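Signal transduction protein TRAP (Staphylococcus aureus, PDB 4AE5) probably acts as a phosphorylatable signalling protein that switches on the agr system and RNAIII synthesis, and with them toxin production and biofilm formation. Local coordinates at residues K2-S7 with V36-T41; H24-F29 with E44-S49; A121-Y126 with E159-P164. All coordinates share one frame; numbering follows the deposited sequence.

Contact 1: residues K2-S7 with V36-T41; sequences KKLYTS and VIFEET
Six backbone hydrogen bonds tie K3, Y5 and S7 to T41, E39 and I37, two for each antiparallel hydrogen-bonded pair, so these residues satisfy each other's main-chain N-H and carbonyl groups. In the middle pair Y5 N gives a nearly straight bond to E39 O (3.1 Å, 174°), while the return bond from E39 N to Y5 O is longer (3.2 Å) and more bent, at 150°. At the K3-T41 pair, K3 N gives to T41 O at 3.1 Å and T41 N gives back to K3 O. L4 and T6 turn their main-chain groups to the strand on the other side, pairing with Y53 and S51.

The polar side chains find partners beyond the pair. K2, with CG anti to its backbone N (chi1 174°), lays CD against E40 CG at 3.7 Å, yet their charged atoms are not in contact: K2 NZ makes its salt bridge to E58 and E40 OE2 to R104. T6 OG1 bonds to the Y117 hydroxyl, T41 OG1 to G43 N, and buried E39 uses OE1 for H24 ND1 and OE2 for V46 N. T6 CG2 touches V36 CG1 at 3.8 Å, and on the same face L4 CD2 rests on F38 CB at 3.9 Å. Y5, on the other face, sets CE1 against T41 CG2 (3.9 Å). Such alternation is typical of neighbouring antiparallel strands, here two staves of a closed eight-stranded barrel.

Contact 2: residues H24-F29 with E44-S49; sequences HQLFQF and ETVLKS
V46 reaches across to H24 and L26 with both of its methyl groups, one centred on a ring and the other shared between that ring and an aliphatic chain. From CB, the CG1 branch, placed anti to the carbonyl carbon (chi1 -70°), stands almost centrally over one face of the H24 imidazole, 3.5 Å from the ring centroid and 13° off the normal: a CH-pi contact. Its nearest ring atoms are NE2, at 3.5 Å, and CE1, at 3.6 Å. The CG2 branch lies by ND1 of the same ring (4.0 Å) and also meets L26 CD1 at 3.9 Å.

This packing lays the loop between strands 35-41 and 51-59 over the approach to strand 27-30, against the barrel face that carries Y5 and I37. Within the loop T45 OG1 accepts from L47 N (3.1 Å), forming an ST turn that sets V46 at its centre. E44 O lies at the edge of the H24 ring, near its plane, 3.4 Å from CE1, while the bond from ND1 to E39 OE1 limits the ring's rotation. E39 OE2 accepts from V46 N, and one acidic side chain thereby joins both sides of the contact. Farther along, L26 and L47 lie alongside each other, pointing opposite ways, CD2 to CD2 at 4.1 Å.

Contact 3: residues A121-Y126 with E159-P164; sequences ADRHAY and ERYLYP. With FMT (formic acid), chain E.
The first turn of helix 123-131 packs against the outer face of barrel strand 158-164, a helix-on-sheet contact in which R123 and Y126, on one helical side, meet E159, Y161 and Y163, alternate residues of the strand. The helix opens with an N-cap: D122 OD1 accepts from A125 N at 2.9 Å.

Y126, its CG anti to the backbone N (chi1 172°), donates its hydroxyl proton to E159 OE2 at 2.7 Å. That oxygen sits at the ring's edge, but the hydroxyl reaches it from above the carboxylate plane, 53° out of it. Both oxygens are held from helix 123-131, OE2 by Y126 and OE1 by a salt bridge to K130, which would probably favour the charged form. Beside this bond, Y126 CE2 touches Y161 CE1 at 4.0 Å, and the Y161 hydroxyl bonds to E127 and K130.

R123 crosses Y161 and Y163 mainly with its aliphatic part and NE, its NH2 being bridged to E127. Y161 CE2 lies at the edge of the guanidinium, 4.0 Å from NE, with the two planes 50° apart. Two residues on, at Y163, R123 CD comes within 3.5 Å of OH, near the plane of that ring. R160, on the other face of the strand from Y161, gives an N-H of NH1 to O2 of a formic acid, probably from the crystallisation liquor, at 2.8 Å.

Overall arrangement
All three contacts reach the same barrel sheet, whose order 3-9, 35-41, 27-30, 158-164 carries it from contact 1 through contact 2 to contact 3. Contacts 1 and 2 are close, with centres about 6 Å apart; F38 CE2 packs 3.4 Å from F29 CE1. Contact 3 lies farther off, its centre about 18 Å from that of contact 1 and about 20 Å from that of contact 2, but V36 CG2 still meets L162 CD2 at 3.8 Å. The formic acid relates contacts 1 and 3: besides R160, Y8, K115 and Y117 bind it, and the nearest atom of the T6 side chain is about 4 Å from it.

Contact 1: residues K2-S7 with V36-T41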
loop_
_atom_site.group_PDB
_atom_site.type_symbol
_atom_site.label_atom_id
_atom_site.label_comp_id
_atom_site.label_asym_id
_atom_site.label_seq_id
_atom_site.Cartn_x
_atom_site.Cartn_y
_atom_site.Cartn_z
ATOM N N LYS A 2 3.869 14.235 4.429
ATOM C CA LYS A 2 4.434 12.882 4.452
ATOM C C LYS A 2 3.997 12.167 3.182
ATOM O O LYS A 2 2.795 12.162 2.859
ATOM C CB LYS A 2 3.935 12.104 5.696
ATOM C CG LYS A 2 4.378 10.636 5.709
ATOM C CD LYS A 2 3.891 9.907 6.966
ATOM C CE LYS A 2 4.030 10.747 8.244
ATOM N NZ LYS A 2 3.617 9.858 9.376
ATOM N N LYS A 3 4.955 11.518 2.518
ATOM C CA LYS A 3 4.735 10.823 1.238
ATOM C C LYS A 3 5.319 9.426 1.232
ATOM O O LYS A 3 6.286 9.123 1.967
ATOM C CB LYS A 3 5.394 11.606 0.074
ATOM C CG LYS A 3 4.774 13.003 -0.163
ATOM C CD LYS A 3 5.483 13.785 -1.261
ATOM C CE LYS A 3 4.580 14.862 -1.832
ATOM N NZ LYS A 3 4.632 16.139 -1.089
ATOM N N LEU A 4 4.771 8.589 0.366
ATOM C CA LEU A 4 5.342 7.272 0.181
ATOM C C LEU A 4 5.848 7.135 -1.243
ATOM O O LEU A 4 5.107 7.446 -2.198
ATOM C CB LEU A 4 4.314 6.191 0.522
ATOM C CG LEU A 4 4.827 4.759 0.669
ATOM C CD1 LEU A 4 3.988 4.038 1.732
ATOM C CD2 LEU A 4 4.758 4.064 -0.685
ATOM N N TYR A 5 7.092 6.622 -1.357
ATOM C CA TYR A 5 7.780 6.431 -2.627
ATOM C C TYR A 5 7.960 4.924 -2.862
ATOM O O TYR A 5 8.516 4.260 -1.988
ATOM C CB TYR A 5 9.135 7.097 -2.504
ATOM C CG TYR A 5 9.037 8.598 -2.195
ATOM C CD1 TYR A 5 8.929 9.059 -0.874
ATOM C CD2 TYR A 5 9.034 9.543 -3.222
ATOM C CE1 TYR A 5 8.846 10.413 -0.589
ATOM C CE2 TYR A 5 8.971 10.925 -2.948
ATOM C CZ TYR A 5 8.893 11.342 -1.639
ATOM O OH TYR A 5 8.771 12.675 -1.350
ATOM N N THR A 6 7.528 4.406 -4.026
ATOM C CA THR A 6 7.622 2.960 -4.336
ATOM C C THR A 6 8.441 2.835 -5.626
ATOM O O THR A 6 8.191 3.596 -6.569
ATOM C CB THR A 6 6.246 2.320 -4.508
ATOM O OG1 THR A 6 5.462 2.603 -3.327
ATOM C CG2 THR A 6 6.399 0.780 -4.653
ATOM N N SER A 7 9.430 1.939 -5.625
ATOM C CA SER A 7 10.221 1.585 -6.816
ATOM C C SER A 7 10.168 0.071 -7.058
ATOM O O SER A 7 10.002 -0.694 -6.124
ATOM C CB SER A 7 11.699 2.014 -6.655
ATOM O OG SER A 7 11.866 3.425 -6.748
ATOM N N VAL A 36 9.949 -5.188 -4.969
ATOM C CA VAL A 36 9.360 -3.892 -4.672
ATOM C C VAL A 36 10.136 -3.268 -3.471
ATOM O O VAL A 36 10.458 -3.970 -2.492
ATOM C CB VAL A 36 7.856 -4.118 -4.244
ATOM C CG1 VAL A 36 7.212 -2.819 -3.805
ATOM C CG2 VAL A 36 7.055 -4.718 -5.374
ATOM N N ILE A 37 10.414 -1.957 -3.521
ATOM C CA ILE A 37 10.950 -1.273 -2.352
ATOM C C ILE A 37 10.185 0.070 -2.081
ATOM O O ILE A 37 9.765 0.767 -3.051
ATOM C CB ILE A 37 12.490 -1.111 -2.470
ATOM C CG1 ILE A 37 13.144 -0.815 -1.096
ATOM C CG2 ILE A 37 12.832 0.009 -3.448
ATOM C CD1 ILE A 37 14.651 -0.985 -1.125
ATOM N N PHE A 38 10.025 0.431 -0.797
ATOM C CA PHE A 38 9.385 1.762 -0.468
ATOM C C PHE A 38 9.960 2.410 0.797
ATOM O O PHE A 38 10.564 1.705 1.637
ATOM C CB PHE A 38 7.843 1.669 -0.412
ATOM C CG PHE A 38 7.294 0.722 0.646
ATOM C CD1 PHE A 38 7.118 1.145 1.973
ATOM C CD2 PHE A 38 6.912 -0.598 0.321
ATOM C CE1 PHE A 38 6.629 0.255 2.969
ATOM C CE2 PHE A 38 6.412 -1.473 1.292
ATOM C CZ PHE A 38 6.269 -1.069 2.611
ATOM N N GLU A 39 9.766 3.730 0.911
ATOM C CA GLU A 39 10.074 4.458 2.118
ATOM C C GLU A 39 9.007 5.480 2.277
ATOM O O GLU A 39 8.468 5.958 1.309
ATOM C CB GLU A 39 11.479 5.142 2.101
ATOM C CG GLU A 39 11.710 6.092 0.945
ATOM C CD GLU A 39 13.057 6.821 1.044
ATOM O OE1 GLU A 39 13.661 6.888 2.120
ATOM O OE2 GLU A 39 13.541 7.284 0.038
ATOM N N GLU A 40 8.736 5.843 3.512
ATOM C CA GLU A 40 7.747 6.850 3.825
ATOM C C GLU A 40 8.460 7.972 4.580
ATOM O O GLU A 40 9.052 7.732 5.654
ATOM C CB GLU A 40 6.744 6.185 4.764
ATOM C CG GLU A 40 5.622 7.062 5.288
ATOM C CD GLU A 40 4.566 6.141 5.934
ATOM O OE1 GLU A 40 4.732 5.625 7.074
ATOM O OE2 GLU A 40 3.630 5.852 5.240
ATOM N N THR A 41 8.329 9.212 4.121
ATOM C CA THR A 41 9.073 10.286 4.779
ATOM C C THR A 41 8.478 11.620 4.379
ATOM O O THR A 41 7.938 11.745 3.264
ATOM C CB THR A 41 10.585 10.257 4.360
ATOM O OG1 THR A 41 11.309 11.327 4.966
ATOM C CG2 THR A 41 10.749 10.370 2.868
#

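Contact 2: residues H24-F29 with E44-S49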
loop_
_atom_site.group_PDB
_atom_site.type_symbol
_atom_site.label_atom_id
_atom_site.label_comp_id
_atom_site.label_asym_id
_atom_site.label_seq_id
_atom_site.Cartn_x
_atom_site.Cartn_y
_atom_site.Cartn_z
ATOM N N HIS A 24 18.310 5.682 5.567
ATOM C CA HIS A 24 16.956 5.696 5.117
ATOM C C HIS A 24 16.302 4.386 5.449
ATOM O O HIS A 24 16.909 3.303 5.239
ATOM C CB HIS A 24 16.875 5.914 3.596
ATOM C CG HIS A 24 17.107 7.352 3.197
ATOM N ND1 HIS A 24 16.128 8.139 2.689
ATOM C CD2 HIS A 24 18.242 8.155 3.322
ATOM C CE1 HIS A 24 16.632 9.389 2.478
ATOM N NE2 HIS A 24 17.931 9.380 2.844
ATOM N N GLN A 25 15.032 4.483 5.866
ATOM C CA GLN A 25 14.256 3.322 6.300
ATOM C C GLN A 25 13.499 2.768 5.117
ATOM O O GLN A 25 12.298 3.092 4.894
ATOM C CB GLN A 25 13.250 3.732 7.387
ATOM C CG GLN A 25 13.875 4.316 8.645
ATOM C CD GLN A 25 13.627 5.831 8.784
ATOM O OE1 GLN A 25 14.209 6.644 8.054
ATOM N NE2 GLN A 25 12.746 6.213 9.727
ATOM N N LEU A 26 14.167 1.889 4.377
ATOM C CA LEU A 26 13.596 1.321 3.166
ATOM C C LEU A 26 13.107 -0.097 3.474
ATOM O O LEU A 26 13.758 -0.825 4.215
ATOM C CB LEU A 26 14.650 1.344 2.042
ATOM C CG LEU A 26 15.062 2.683 1.424
ATOM C CD1 LEU A 26 16.487 2.647 0.917
ATOM C CD2 LEU A 26 14.179 3.020 0.220
ATOM N N PHE A 27 11.933 -0.448 2.941
ATOM C CA PHE A 27 11.307 -1.789 3.174
ATOM C C PHE A 27 11.219 -2.515 1.811
ATOM O O PHE A 27 10.570 -2.051 0.857
ATOM C CB PHE A 27 9.937 -1.590 3.836
ATOM C CG PHE A 27 10.044 -0.919 5.208
ATOM C CD1 PHE A 27 10.360 -1.677 6.334
ATOM C CD2 PHE A 27 9.915 0.451 5.342
ATOM C CE1 PHE A 27 10.477 -1.084 7.608
ATOM C CE2 PHE A 27 10.047 1.068 6.615
ATOM C CZ PHE A 27 10.315 0.296 7.739
ATOM N N GLN A 28 11.891 -3.631 1.707
ATOM C CA GLN A 28 11.957 -4.332 0.400
ATOM C C GLN A 28 11.217 -5.669 0.486
ATOM O O GLN A 28 11.302 -6.354 1.541
ATOM C CB GLN A 28 13.443 -4.609 0.023
ATOM C CG GLN A 28 13.503 -5.335 -1.322
ATOM C CD GLN A 28 14.913 -5.601 -1.843
ATOM O OE1 GLN A 28 15.904 -5.542 -1.093
ATOM N NE2 GLN A 28 14.974 -5.990 -3.131
ATOM N N PHE A 29 10.434 -6.018 -0.560
ATOM C CA PHE A 29 9.671 -7.259 -0.579
ATOM C C PHE A 29 9.634 -7.913 -1.935
ATOM O O PHE A 29 9.910 -7.259 -2.935
ATOM C CB PHE A 29 8.194 -7.020 -0.197
ATOM C CG PHE A 29 8.039 -6.302 1.110
ATOM C CD1 PHE A 29 8.139 -4.900 1.167
ATOM C CD2 PHE A 29 7.783 -7.006 2.262
ATOM C CE1 PHE A 29 8.046 -4.219 2.382
ATOM C CE2 PHE A 29 7.644 -6.326 3.489
ATOM C CZ PHE A 29 7.815 -4.933 3.552
ATOM N N GLU A 44 13.459 14.150 1.637
ATOM C CA GLU A 44 13.894 13.649 0.312
ATOM C C GLU A 44 13.900 12.125 0.276
ATOM O O GLU A 44 14.261 11.498 1.255
ATOM C CB GLU A 44 15.304 14.151 -0.069
ATOM C CG GLU A 44 15.486 15.655 -0.006
ATOM C CD GLU A 44 14.451 16.442 -0.805
ATOM O OE1 GLU A 44 14.065 16.050 -1.927
ATOM O OE2 GLU A 44 14.018 17.487 -0.299
ATOM N N THR A 45 13.503 11.543 -0.845
ATOM C CA THR A 45 13.658 10.091 -1.060
ATOM C C THR A 45 15.012 9.800 -1.766
ATOM O O THR A 45 15.568 10.667 -2.486
ATOM C CB THR A 45 12.492 9.481 -1.896
ATOM O OG1 THR A 45 12.744 8.083 -2.056
ATOM C CG2 THR A 45 12.446 10.082 -3.271
ATOM N N VAL A 46 15.545 8.601 -1.551
ATOM C CA VAL A 46 16.716 8.133 -2.309
ATOM C C VAL A 46 16.370 7.297 -3.563
ATOM O O VAL A 46 17.259 6.807 -4.264
ATOM C CB VAL A 46 17.713 7.361 -1.406
ATOM C CG1 VAL A 46 18.387 8.327 -0.431
ATOM C CG2 VAL A 46 17.018 6.195 -0.684
ATOM N N LEU A 47 15.081 7.148 -3.855
ATOM C CA LEU A 47 14.646 6.345 -4.999
ATOM C C LEU A 47 14.613 7.233 -6.230
ATOM O O LEU A 47 14.360 8.425 -6.091
ATOM C CB LEU A 47 13.276 5.763 -4.703
ATOM C CG LEU A 47 13.275 4.812 -3.508
ATOM C CD1 LEU A 47 11.854 4.310 -3.249
ATOM C CD2 LEU A 47 14.231 3.662 -3.809
ATOM N N LYS A 48 14.913 6.700 -7.418
ATOM C CA LYS A 48 14.920 7.511 -8.668
ATOM C C LYS A 48 13.691 7.218 -9.556
ATOM O O LYS A 48 13.331 6.062 -9.773
ATOM C CB LYS A 48 16.231 7.343 -9.477
ATOM C CG LYS A 48 17.497 7.326 -8.620
ATOM C CD LYS A 48 18.619 8.185 -9.208
ATOM C CE LYS A 48 19.368 7.532 -10.378
ATOM N NZ LYS A 48 20.722 7.027 -9.994
ATOM N N SER A 49 13.022 8.258 -10.043
ATOM C CA SER A 49 11.664 8.056 -10.604
ATOM C C SER A 49 10.621 7.108 -9.902
ATOM O O SER A 49 9.919 6.343 -10.557
#

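Contact 3: residues A121-Y126 with E159-P164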
loop_
_atom_site.group_PDB
_atom_site.type_symbol
_atom_site.label_atom_id
_atom_site.label_comp_id
_atom_site.label_asym_id
_atom_site.label_seq_id
_atom_site.Cartn_x
_atom_site.Cartn_y
_atom_site.Cartn_z
ATOM N N ALA A 121 0.109 -10.056 9.655
ATOM C CA ALA A 121 1.078 -11.106 10.115
ATOM C C ALA A 121 1.558 -11.979 8.954
ATOM O O ALA A 121 2.750 -12.253 8.822
ATOM C CB ALA A 121 0.435 -12.016 11.221
ATOM N N ASP A 122 0.621 -12.455 8.142
ATOM C CA ASP A 122 0.947 -13.310 6.991
ATOM C C ASP A 122 -0.124 -13.267 5.926
ATOM O O ASP A 122 -1.139 -12.636 6.091
ATOM C CB ASP A 122 1.214 -14.807 7.452
ATOM C CG ASP A 122 0.018 -15.454 8.151
ATOM O OD1 ASP A 122 -1.128 -15.092 7.930
ATOM O OD2 ASP A 122 0.216 -16.505 8.855
ATOM N N ARG A 123 0.067 -14.007 4.846
ATOM C CA ARG A 123 -0.860 -13.987 3.764
ATOM C C ARG A 123 -2.189 -14.497 4.159
ATOM O O ARG A 123 -3.201 -13.926 3.721
ATOM C CB ARG A 123 -0.344 -14.854 2.617
ATOM C CG ARG A 123 -1.293 -14.890 1.446
ATOM C CD ARG A 123 -0.660 -15.793 0.414
ATOM N NE ARG A 123 -1.684 -16.473 -0.302
ATOM C CZ ARG A 123 -1.946 -17.767 -0.133
ATOM N NH1 ARG A 123 -1.232 -18.491 0.720
ATOM N NH2 ARG A 123 -2.912 -18.326 -0.835
ATOM N N HIS A 124 -2.221 -15.582 4.954
ATOM C CA HIS A 124 -3.517 -16.133 5.305
ATOM C C HIS A 124 -4.389 -15.124 6.059
ATOM O O HIS A 124 -5.606 -15.098 5.872
ATOM C CB HIS A 124 -3.418 -17.422 6.109
ATOM C CG HIS A 124 -3.019 -18.634 5.294
ATOM N ND1 HIS A 124 -3.067 -18.663 3.945
ATOM C CD2 HIS A 124 -2.647 -19.916 5.701
ATOM C CE1 HIS A 124 -2.703 -19.893 3.499
ATOM N NE2 HIS A 124 -2.449 -20.657 4.580
ATOM N N ALA A 125 -3.780 -14.381 6.983
ATOM C CA ALA A 125 -4.517 -13.432 7.811
ATOM C C ALA A 125 -5.183 -12.368 6.936
ATOM O O ALA A 125 -6.300 -11.942 7.210
ATOM C CB ALA A 125 -3.583 -12.760 8.816
ATOM N N TYR A 126 -4.460 -11.923 5.928
ATOM C CA TYR A 126 -5.003 -10.895 5.002
ATOM C C TYR A 126 -6.171 -11.549 4.200
ATOM O O TYR A 126 -7.215 -10.958 4.036
ATOM C CB TYR A 126 -3.926 -10.326 4.085
ATOM C CG TYR A 126 -4.578 -9.430 3.024
ATOM C CD1 TYR A 126 -5.147 -8.199 3.397
ATOM C CD2 TYR A 126 -4.754 -9.901 1.709
ATOM C CE1 TYR A 126 -5.754 -7.384 2.433
ATOM C CE2 TYR A 126 -5.400 -9.128 0.741
ATOM C CZ TYR A 126 -5.888 -7.877 1.109
ATOM O OH TYR A 126 -6.520 -7.137 0.164
ATOM N N GLU A 159 -4.707 -6.423 -6.981
ATOM C CA GLU A 159 -3.903 -6.609 -5.765
ATOM C C GLU A 159 -2.493 -7.073 -6.160
ATOM O O GLU A 159 -2.341 -7.990 -6.991
ATOM C CB GLU A 159 -4.556 -7.708 -4.912
ATOM C CG GLU A 159 -5.831 -7.210 -4.229
ATOM C CD GLU A 159 -6.375 -8.203 -3.224
ATOM O OE1 GLU A 159 -6.034 -9.383 -3.336
ATOM O OE2 GLU A 159 -7.165 -7.811 -2.318
ATOM N N ARG A 160 -1.476 -6.423 -5.628
ATOM C CA ARG A 160 -0.129 -6.988 -5.678
ATOM C C ARG A 160 0.281 -7.467 -4.316
ATOM O O ARG A 160 0.475 -6.646 -3.361
ATOM C CB ARG A 160 0.888 -5.925 -6.148
ATOM C CG ARG A 160 2.314 -6.540 -6.244
ATOM C CD ARG A 160 3.335 -5.669 -7.003
ATOM N NE ARG A 160 3.185 -5.660 -8.488
ATOM C CZ ARG A 160 2.817 -4.572 -9.164
ATOM N NH1 ARG A 160 2.606 -3.394 -8.498
ATOM N NH2 ARG A 160 2.706 -4.613 -10.491
ATOM N N TYR A 161 0.492 -8.768 -4.170
ATOM C CA TYR A 161 0.969 -9.284 -2.844
ATOM C C TYR A 161 2.493 -9.078 -2.678
ATOM O O TYR A 161 3.244 -9.295 -3.622
ATOM C CB TYR A 161 0.676 -10.774 -2.684
ATOM C CG TYR A 161 -0.759 -11.169 -2.427
ATOM C CD1 TYR A 161 -1.803 -10.237 -2.416
ATOM C CD2 TYR A 161 -1.075 -12.533 -2.199
ATOM C CE1 TYR A 161 -3.129 -10.633 -2.136
ATOM C CE2 TYR A 161 -2.382 -12.946 -1.968
ATOM C CZ TYR A 161 -3.399 -12.011 -1.921
ATOM O OH TYR A 161 -4.690 -12.442 -1.672
ATOM N N LEU A 162 2.923 -8.641 -1.492
ATOM C CA LEU A 162 4.325 -8.340 -1.110
ATOM C C LEU A 162 4.731 -9.259 0.039
ATOM O O LEU A 162 4.199 -9.163 1.174
ATOM C CB LEU A 162 4.502 -6.865 -0.670
ATOM C CG LEU A 162 3.952 -5.745 -1.537
ATOM C CD1 LEU A 162 4.420 -4.345 -1.029
ATOM C CD2 LEU A 162 4.356 -5.773 -2.990
ATOM N N TYR A 163 5.620 -10.209 -0.258
ATOM C CA TYR A 163 6.143 -11.147 0.759
ATOM C C TYR A 163 7.504 -10.706 1.345
ATOM O O TYR A 163 8.328 -10.133 0.631
ATOM C CB TYR A 163 6.297 -12.595 0.189
ATOM C CG TYR A 163 5.031 -13.197 -0.367
ATOM C CD1 TYR A 163 4.615 -12.867 -1.624
ATOM C CD2 TYR A 163 4.247 -14.073 0.379
ATOM C CE1 TYR A 163 3.444 -13.360 -2.160
ATOM C CE2 TYR A 163 3.075 -14.590 -0.159
ATOM C CZ TYR A 163 2.680 -14.195 -1.435
ATOM O OH TYR A 163 1.547 -14.746 -2.049
ATOM N N PRO A 164 7.752 -10.961 2.651
ATOM C CA PRO A 164 9.073 -10.613 3.217
ATOM C C PRO A 164 10.181 -11.395 2.589
ATOM O O PRO A 164 9.968 -12.569 2.145
ATOM C CB PRO A 164 8.984 -11.092 4.680
ATOM C CG PRO A 164 7.529 -11.091 4.977
ATOM C CD PRO A 164 6.892 -11.595 3.688
HETATM C C FMT E . 3.079 -2.073 -4.609
HETATM O O1 FMT E . 3.016 -0.880 -4.226
HETATM O O2 FMT E . 3.093 -2.312 -5.940
#